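Local coordinates for DSBA-like thioredoxin domain-containing protein (Nitrosomonas europaea, PDB 2IN3) that probably acts as a thiol-disulfide oxidoreductase or disulfide isomerase of the DsbA family, FrnE-like subfamily, at residues E82-E87 / V124-V129; Q119-F122 / D128-Q131. One frame throughout, in Å; residues are numbered along the deposited sequence.

Contact 1: E82-E87 / V124-V129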
loop_
_atom_site.group_PDB
_atom_site.type_symbol
_atom_site.label_atom_id
_atom_site.label_comp_id
_atom_site.label_asym_id
_atom_site.label_seq_id
_atom_site.Cartn_x
_atom_site.Cartn_y
_atom_site.Cartn_z
ATOM N N GLU A 82 17.368 12.985 -6.670
ATOM C CA GLU A 82 18.242 13.151 -7.835
ATOM C C GLU A 82 17.740 12.250 -8.971
ATOM O O GLU A 82 17.589 11.044 -8.793
ATOM C CB GLU A 82 19.691 12.805 -7.480
ATOM C CG GLU A 82 20.390 13.778 -6.521
ATOM C CD GLU A 82 19.852 13.712 -5.084
ATOM O OE1 GLU A 82 19.318 12.639 -4.663
ATOM O OE2 GLU A 82 19.968 14.748 -4.379
ATOM N N ASN A 83 17.476 12.862 -10.124
ATOM C CA ASN A 83 16.878 12.194 -11.291
ATOM C C ASN A 83 15.565 11.430 -11.067
ATOM O O ASN A 83 15.240 10.529 -11.835
ATOM C CB ASN A 83 17.911 11.344 -12.036
ATOM C CG ASN A 83 19.052 12.187 -12.580
ATOM O OD1 ASN A 83 20.029 12.454 -11.881
ATOM N ND2 ASN A 83 18.924 12.631 -13.828
ATOM N N ALA A 84 14.820 11.812 -10.029
ATOM C CA ALA A 84 13.471 11.287 -9.763
ATOM C C ALA A 84 12.544 11.438 -10.965
ATOM O O ALA A 84 12.599 12.444 -11.701
ATOM C CB ALA A 84 12.853 11.978 -8.543
ATOM N N LEU A 85 11.703 10.419 -11.163
ATOM C CA LEU A 85 10.644 10.457 -12.175
ATOM C C LEU A 85 11.104 11.068 -13.504
ATOM O O LEU A 85 10.614 12.138 -13.882
ATOM C CB LEU A 85 9.416 11.210 -11.621
ATOM C CG LEU A 85 8.812 10.636 -10.331
ATOM C CD1 LEU A 85 7.771 11.570 -9.703
ATOM C CD2 LEU A 85 8.195 9.269 -10.574
ATOM N N PRO A 86 12.027 10.384 -14.226
ATOM C CA PRO A 86 12.594 10.925 -15.467
ATOM C C PRO A 86 11.509 11.035 -16.520
ATOM O O PRO A 86 10.525 10.303 -16.455
ATOM C CB PRO A 86 13.605 9.857 -15.923
ATOM C CG PRO A 86 13.662 8.832 -14.848
ATOM C CD PRO A 86 12.510 9.022 -13.925
ATOM N N GLU A 87 11.678 11.929 -17.488
ATOM C CA GLU A 87 10.651 12.093 -18.508
ATOM C C GLU A 87 10.544 10.805 -19.331
ATOM O O GLU A 87 11.553 10.195 -19.709
ATOM C CB GLU A 87 10.883 13.359 -19.371
ATOM C CG GLU A 87 11.535 13.152 -20.714
ATOM C CD GLU A 87 10.541 12.800 -21.825
ATOM O OE1 GLU A 87 9.364 12.490 -21.511
ATOM O OE2 GLU A 87 10.942 12.826 -23.018
ATOM N N VAL A 124 13.343 5.046 -3.066
ATOM C CA VAL A 124 14.775 5.134 -2.788
ATOM C C VAL A 124 15.554 4.529 -3.936
ATOM O O VAL A 124 16.462 5.164 -4.468
ATOM C CB VAL A 124 15.128 4.445 -1.440
ATOM C CG1 VAL A 124 16.639 4.559 -1.109
ATOM C CG2 VAL A 124 14.253 5.039 -0.301
ATOM N N GLY A 125 15.181 3.316 -4.334
ATOM C CA GLY A 125 15.932 2.587 -5.354
ATOM C C GLY A 125 15.746 3.169 -6.748
ATOM O O GLY A 125 16.557 2.917 -7.635
ATOM N N GLN A 126 14.664 3.938 -6.942
ATOM C CA GLN A 126 14.276 4.465 -8.264
ATOM C C GLN A 126 14.017 3.345 -9.261
ATOM O O GLN A 126 14.319 3.466 -10.465
ATOM C CB GLN A 126 15.332 5.443 -8.791
ATOM C CG GLN A 126 15.562 6.592 -7.845
ATOM C CD GLN A 126 16.330 7.727 -8.451
ATOM O OE1 GLN A 126 17.385 7.524 -9.027
ATOM N NE2 GLN A 126 15.811 8.937 -8.311
ATOM N N GLU A 127 13.502 2.229 -8.759
ATOM C CA GLU A 127 13.282 1.079 -9.607
ATOM C C GLU A 127 11.888 1.180 -10.203
ATOM O O GLU A 127 10.993 1.771 -9.592
ATOM C CB GLU A 127 13.434 -0.207 -8.820
ATOM C CG GLU A 127 14.780 -0.346 -8.168
ATOM C CD GLU A 127 14.976 -1.700 -7.526
ATOM O OE1 GLU A 127 14.183 -2.618 -7.791
ATOM O OE2 GLU A 127 15.922 -1.842 -6.737
ATOM N N ASP A 128 11.724 0.635 -11.404
ATOM C CA ASP A 128 10.435 0.675 -12.069
ATOM C C ASP A 128 9.605 -0.487 -11.554
ATOM O O ASP A 128 9.601 -1.582 -12.123
ATOM C CB ASP A 128 10.596 0.632 -13.591
ATOM C CG ASP A 128 9.294 0.938 -14.328
ATOM O OD1 ASP A 128 8.252 1.170 -13.666
ATOM O OD2 ASP A 128 9.325 0.948 -15.580
ATOM N N VAL A 129 8.908 -0.224 -10.450
ATOM C CA VAL A 129 8.111 -1.236 -9.758
ATOM C C VAL A 129 6.804 -1.594 -10.470
ATOM O O VAL A 129 6.065 -2.483 -10.024
ATOM C CB VAL A 129 7.881 -0.876 -8.261
ATOM C CG1 VAL A 129 9.223 -0.741 -7.559
ATOM C CG2 VAL A 129 7.053 0.393 -8.108
#
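The amide nitrogen of Gln126 reaches across to the loop 82-87 and donates a hydrogen bond to the backbone carbonyl of Glu82, with NE2 and O 2.8 Å apart. The bond is moderately straight, 157° at the hydrogen, and the acceptor lies close to the amide plane of Gln126, whereas NE2 approaches the carbonyl tilted 32° from the carbonyl plane. NE2 also makes a weak hydrogen bond to Thr80 O, so that one side-chain amide spans two carbonyls of the same loop.

With CG anti to the carbonyl carbon (chi1 -58°) and the chain extended beyond it, the side chain can bridge backbones whose nearest CA atoms, those of Ala84 and Gln126, are 7.0 Å apart. Alongside the bond, Ala84 CB lies 4.2 Å from NE2, an ordinary van der Waals contact. A leucine here has no amide to offer and would probably leave the carbonyl of Glu82 without this donor, and Thr80 O without its weak one.

The backbone of Gln126 has positive phi, at the point where the chain leaves helix 111-123. Within the helical part of the DsbA-like thioredoxin domain, the bridge thus joins the turn after that helix to the connection between helices 58-75 and 94-106. Ala84 itself packs on Leu65 and Trp68 of helix 58-75, and Arg61 of that helix holds the carbonyls of Ala84 and Leu85.

Contact 2: Q119-F122 / D128-Q131. With EDO (1,2-ethanediol), chain C.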
loop_
_atom_site.group_PDB
_atom_site.type_symbol
_atom_site.label_atom_id
_atom_site.label_comp_id
_atom_site.label_asym_id
_atom_site.label_seq_id
_atom_site.Cartn_x
_atom_site.Cartn_y
_atom_site.Cartn_z
ATOM N N GLN A 119 7.782 -0.087 -2.030
ATOM C CA GLN A 119 7.876 1.354 -1.775
ATOM C C GLN A 119 9.332 1.820 -1.685
ATOM O O GLN A 119 9.693 2.892 -2.190
ATOM C CB GLN A 119 7.123 1.698 -0.490
ATOM C CG GLN A 119 5.616 1.427 -0.586
ATOM C CD GLN A 119 4.870 2.351 0.319
ATOM O OE1 GLN A 119 4.908 2.193 1.523
ATOM N NE2 GLN A 119 4.222 3.363 -0.258
ATOM N N ARG A 120 10.166 1.022 -1.031
ATOM C CA ARG A 120 11.560 1.391 -0.873
ATOM C C ARG A 120 12.271 1.314 -2.229
ATOM O O ARG A 120 13.102 2.193 -2.554
ATOM C CB ARG A 120 12.247 0.509 0.171
ATOM C CG ARG A 120 13.616 0.979 0.575
ATOM C CD ARG A 120 14.256 -0.042 1.537
ATOM N NE ARG A 120 13.504 -0.191 2.791
ATOM C CZ ARG A 120 12.708 -1.221 3.097
ATOM N NH1 ARG A 120 12.522 -2.244 2.246
ATOM N NH2 ARG A 120 12.088 -1.236 4.278
ATOM N N ALA A 121 11.937 0.281 -3.005
ATOM C CA ALA A 121 12.585 0.060 -4.287
ATOM C C ALA A 121 12.253 1.207 -5.233
ATOM O O ALA A 121 13.075 1.591 -6.061
ATOM C CB ALA A 121 12.172 -1.263 -4.878
ATOM N N PHE A 122 11.023 1.700 -5.129
ATOM C CA PHE A 122 10.565 2.806 -5.932
ATOM C C PHE A 122 11.117 4.164 -5.449
ATOM O O PHE A 122 11.828 4.854 -6.196
ATOM C CB PHE A 122 9.039 2.820 -5.943
ATOM C CG PHE A 122 8.444 3.931 -6.780
ATOM C CD1 PHE A 122 8.768 4.055 -8.138
ATOM C CD2 PHE A 122 7.540 4.806 -6.228
ATOM C CE1 PHE A 122 8.201 5.073 -8.920
ATOM C CE2 PHE A 122 6.971 5.832 -6.997
ATOM C CZ PHE A 122 7.309 5.968 -8.336
ATOM N N ASP A 128 11.724 0.635 -11.404
ATOM C CA ASP A 128 10.435 0.675 -12.069
ATOM C C ASP A 128 9.605 -0.487 -11.554
ATOM O O ASP A 128 9.601 -1.582 -12.123
ATOM C CB ASP A 128 10.596 0.632 -13.591
ATOM C CG ASP A 128 9.294 0.938 -14.328
ATOM O OD1 ASP A 128 8.252 1.170 -13.666
ATOM O OD2 ASP A 128 9.325 0.948 -15.580
ATOM N N VAL A 129 8.908 -0.224 -10.450
ATOM C CA VAL A 129 8.111 -1.236 -9.758
ATOM C C VAL A 129 6.804 -1.594 -10.470
ATOM O O VAL A 129 6.065 -2.483 -10.024
ATOM C CB VAL A 129 7.881 -0.876 -8.261
ATOM C CG1 VAL A 129 9.223 -0.741 -7.559
ATOM C CG2 VAL A 129 7.053 0.393 -8.108
ATOM N N ALA A 130 6.555 -0.937 -11.602
ATOM C CA ALA A 130 5.539 -1.396 -12.560
ATOM C C ALA A 130 5.947 -2.648 -13.358
ATOM O O ALA A 130 5.098 -3.257 -14.019
ATOM C CB ALA A 130 5.168 -0.268 -13.508
ATOM N N GLN A 131 7.230 -3.037 -13.306
ATOM C CA GLN A 131 7.730 -4.181 -14.074
ATOM C C GLN A 131 7.822 -5.489 -13.286
ATOM O O GLN A 131 8.308 -5.508 -12.160
ATOM C CB GLN A 131 9.104 -3.885 -14.714
ATOM C CG GLN A 131 9.251 -2.499 -15.368
ATOM C CD GLN A 131 8.432 -2.327 -16.657
ATOM O OE1 GLN A 131 8.240 -3.272 -17.428
ATOM N NE2 GLN A 131 7.969 -1.098 -16.902
HETATM C C1 EDO C . 14.119 2.738 5.348
HETATM O O1 EDO C . 13.829 2.423 3.988
HETATM C C2 EDO C . 12.962 2.299 6.228
HETATM O O2 EDO C . 12.440 1.072 5.720
#
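Val129 folds back against the last turn of helix 111-123 in a helix-loop-helix connection of the DsbA-like domain, and its two methyls make the buried core of the contact. CG2 lies 3.8 Å from Phe122 CB and approaches the near part of the ring obliquely, at CG and CD1. The other methyl, CG1, lies against both Phe122 CB and Ala121 CB, the latter at 4.0 Å. Phe122 and Val129 cross at about a right angle. With Phe122 CG anti to the backbone N (chi1 -179°), CB and the near ring atoms all lie along CG2. No hydrogen bond links the segments; Ile134 of helix 132-141 packs on Val129 as well.

The margins are polar and more exposed: Gln131 and Arg120 lie at the surface, and neither packs across the contact. A type I turn from Asp128 to Gln131 leads into helix 132-141, closed by Gln131 N and Asp128 O at 3.0 Å. Gln131 NE2 also binds Asp128 OD2 at 2.8 Å, coming from above the carboxylate plane, while the bond from Ala130 N to Asp128 OD1 is weak.

On the helix, the CB of Arg120 is directed away from the turn. At the edge of its guanidinium sits a 1,2-ethanediol, probably from the crystallisation liquor: NE donates to O1 at 2.9 Å, and NH2 reaches O2 at 2.7 Å with an N-H...O angle of 167°.

In the fold
From the N terminus, the chain first forms strand 9-14, helix 19-35 and strand 40-45, then passes through helix 58-75 into the loop 82-87. Helices 94-106 and 111-123 follow before contact 1 closes this long, largely helical excursion at 124-129. Contact 2 closes a much shorter one, from the end of helix 111-123 to the turn before helix 132-141. The two loops overlap and end on the same piece of chain, sharing Asp128 and Val129. Probable backbone hydrogen bonds from Gly125 N to Arg120 O and from Glu127 N to Ala121 O connect them, as does Leu85 packing on Phe122. Together they tie two interhelical connections and the end of helix 111-123.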